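Local coordinates for stress-induced-phosphoprotein 1 (Caenorhabditis elegans, PDB 4GCN), which acts as a co-chaperone that complexes with Hsp70 and Hsp90 and inhibits the Hsp90 ATPase, and is represented here by its N-terminal tetratricopeptide repeat domain, at residues N46-A50 and K84-R88. Residues are numbered along the deposited sequence; the frame is centred on the assembly and turned at random.
Sequences NNKAA and KAMSR
Asn46 and Arg88 bury more surface than any other residues where these two helices meet, and a water joins their polar ends. It donates to Asn46 OD1 and accepts from Arg88 NH1, 2.8 Å from each of these atoms, lying in the guanidinium plane at its edge. The Asn46 amide, with CG anti to the carbonyl carbon (chi1 -76°), sets OD1 against Ala85, 3.3 Å from Ala85 CB; the small methyl allows this close approach. ND2 faces the other way, 3.9 Å from Lys84 CE, and gives a hydrogen bond to a second water, which Lys84 NZ holds weakly. Arg88 must span a wide gap, since the axes of segments 46-50 and 84-88 come no closer than 10.7 Å. Its CG stands anti to the backbone N, which sends the chain across, and a bend at chi3 (-67°) lays the guanidinium over Ala50. The Ala50 methyl sits 3.9 Å above the plane, over its centre, while Arg88 CD rests on Ala49 CB at 3.8 Å. Small alanines thus let the long arginine lie close to the helix. An alanine in place of Arg88 would probably leave the bridging water with Asn46 OD1 but no NH1 donor, and uncover the Ala49 and Ala50 methyls. Lys84 and Arg88, one turn apart, probably correspond, with Lys12, Asn16 and Asn47, to the carboxylate clamp that grips the C-terminal EEVD aspartate in related Hop domains. The two segments run at 20° to each other, on equivalent first helices of the predicted second and third tetratricopeptide repeats; between them in sequence comes helix 58-74, whose Ala68 touches both Asn46 and Ala85. Beyond, Ala50 meets Tyr19 of helix 3-20, and Met86 packs against Trp105 of helix 99-112.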
loop_
_atom_site.group_PDB
_atom_site.type_symbol
_atom_site.label_atom_id
_atom_site.label_comp_id
_atom_site.label_asym_id
_atom_site.label_seq_id
_atom_site.Cartn_x
_atom_site.Cartn_y
_atom_site.Cartn_z
ATOM N N ASN A 46 -3.472 1.313 0.440
ATOM C CA ASN A 46 -2.286 1.464 -0.343
ATOM C C ASN A 46 -1.880 2.935 -0.380
ATOM O O ASN A 46 -0.686 3.208 -0.319
ATOM C CB ASN A 46 -2.405 0.944 -1.789
ATOM C CG ASN A 46 -2.363 -0.593 -1.912
ATOM O OD1 ASN A 46 -1.795 -1.270 -1.069
ATOM N ND2 ASN A 46 -2.961 -1.142 -3.007
ATOM N N ASN A 47 -2.841 3.875 -0.505
ATOM C CA ASN A 47 -2.443 5.295 -0.596
ATOM C C ASN A 47 -1.871 5.751 0.741
ATOM O O ASN A 47 -0.891 6.434 0.778
ATOM C CB ASN A 47 -3.631 6.170 -0.994
ATOM C CG ASN A 47 -4.011 6.052 -2.462
ATOM O OD1 ASN A 47 -4.796 6.841 -2.931
ATOM N ND2 ASN A 47 -3.470 5.105 -3.173
ATOM N N LYS A 48 -2.405 5.290 1.869
ATOM C CA LYS A 48 -1.833 5.632 3.156
ATOM C C LYS A 48 -0.406 5.068 3.339
ATOM O O LYS A 48 0.469 5.756 3.842
ATOM C CB LYS A 48 -2.651 5.083 4.296
ATOM C CG LYS A 48 -3.765 6.009 4.699
ATOM C CD LYS A 48 -4.265 5.741 6.079
ATOM C CE LYS A 48 -3.321 6.016 7.234
ATOM N NZ LYS A 48 -3.406 7.325 7.951
ATOM N N ALA A 49 -0.185 3.857 2.849
ATOM C CA ALA A 49 1.146 3.231 2.830
ATOM C C ALA A 49 2.161 4.046 2.067
ATOM O O ALA A 49 3.280 4.230 2.510
ATOM C CB ALA A 49 1.041 1.772 2.321
ATOM N N ALA A 50 1.747 4.560 0.916
ATOM C CA ALA A 50 2.580 5.383 0.092
ATOM C C ALA A 50 2.973 6.672 0.803
ATOM O O ALA A 50 4.126 7.111 0.724
ATOM C CB ALA A 50 1.867 5.684 -1.199
ATOM N N LYS A 84 0.917 -5.184 -5.481
ATOM C CA LYS A 84 1.531 -3.861 -5.233
ATOM C C LYS A 84 1.736 -3.611 -3.748
ATOM O O LYS A 84 2.801 -3.126 -3.397
ATOM C CB LYS A 84 0.711 -2.751 -5.798
ATOM C CG LYS A 84 1.338 -1.364 -5.597
ATOM C CD LYS A 84 0.643 -0.300 -6.469
ATOM C CE LYS A 84 -0.806 -0.015 -6.006
ATOM N NZ LYS A 84 -1.535 0.887 -6.960
ATOM N N ALA A 85 0.775 -3.979 -2.892
ATOM C CA ALA A 85 0.914 -3.789 -1.466
ATOM C C ALA A 85 2.099 -4.589 -0.981
ATOM O O ALA A 85 2.868 -4.114 -0.137
ATOM C CB ALA A 85 -0.348 -4.200 -0.674
ATOM N N MET A 86 2.203 -5.813 -1.484
ATOM C CA MET A 86 3.271 -6.734 -1.093
ATOM C C MET A 86 4.670 -6.210 -1.460
ATOM O O MET A 86 5.569 -6.203 -0.622
ATOM C CB MET A 86 3.007 -8.118 -1.678
ATOM C CG MET A 86 1.837 -8.799 -0.986
ATOM S SD MET A 86 1.409 -10.259 -1.943
ATOM C CE MET A 86 0.170 -11.016 -0.843
ATOM N N SER A 87 4.861 -5.689 -2.666
ATOM C CA SER A 87 6.138 -5.149 -3.063
ATOM C C SER A 87 6.464 -3.892 -2.272
ATOM O O SER A 87 7.631 -3.638 -1.958
ATOM C CB SER A 87 6.145 -4.800 -4.550
ATOM O OG SER A 87 5.358 -5.725 -5.274
ATOM N N ARG A 88 5.426 -3.088 -1.997
ATOM C CA ARG A 88 5.646 -1.858 -1.215
ATOM C C ARG A 88 6.158 -2.219 0.163
ATOM O O ARG A 88 7.103 -1.602 0.687
ATOM C CB ARG A 88 4.381 -0.987 -1.104
ATOM C CG ARG A 88 4.668 0.281 -0.268
ATOM C CD ARG A 88 3.678 1.425 -0.394
ATOM N NE ARG A 88 3.689 2.029 -1.732
ATOM C CZ ARG A 88 2.620 2.074 -2.518
ATOM N NH1 ARG A 88 1.466 1.496 -2.146
ATOM N NH2 ARG A 88 2.712 2.684 -3.695
HETATM O O HOH W 1 -4.310 0.642 -5.216
HETATM O O HOH W 2 0.756 -0.491 -0.234
#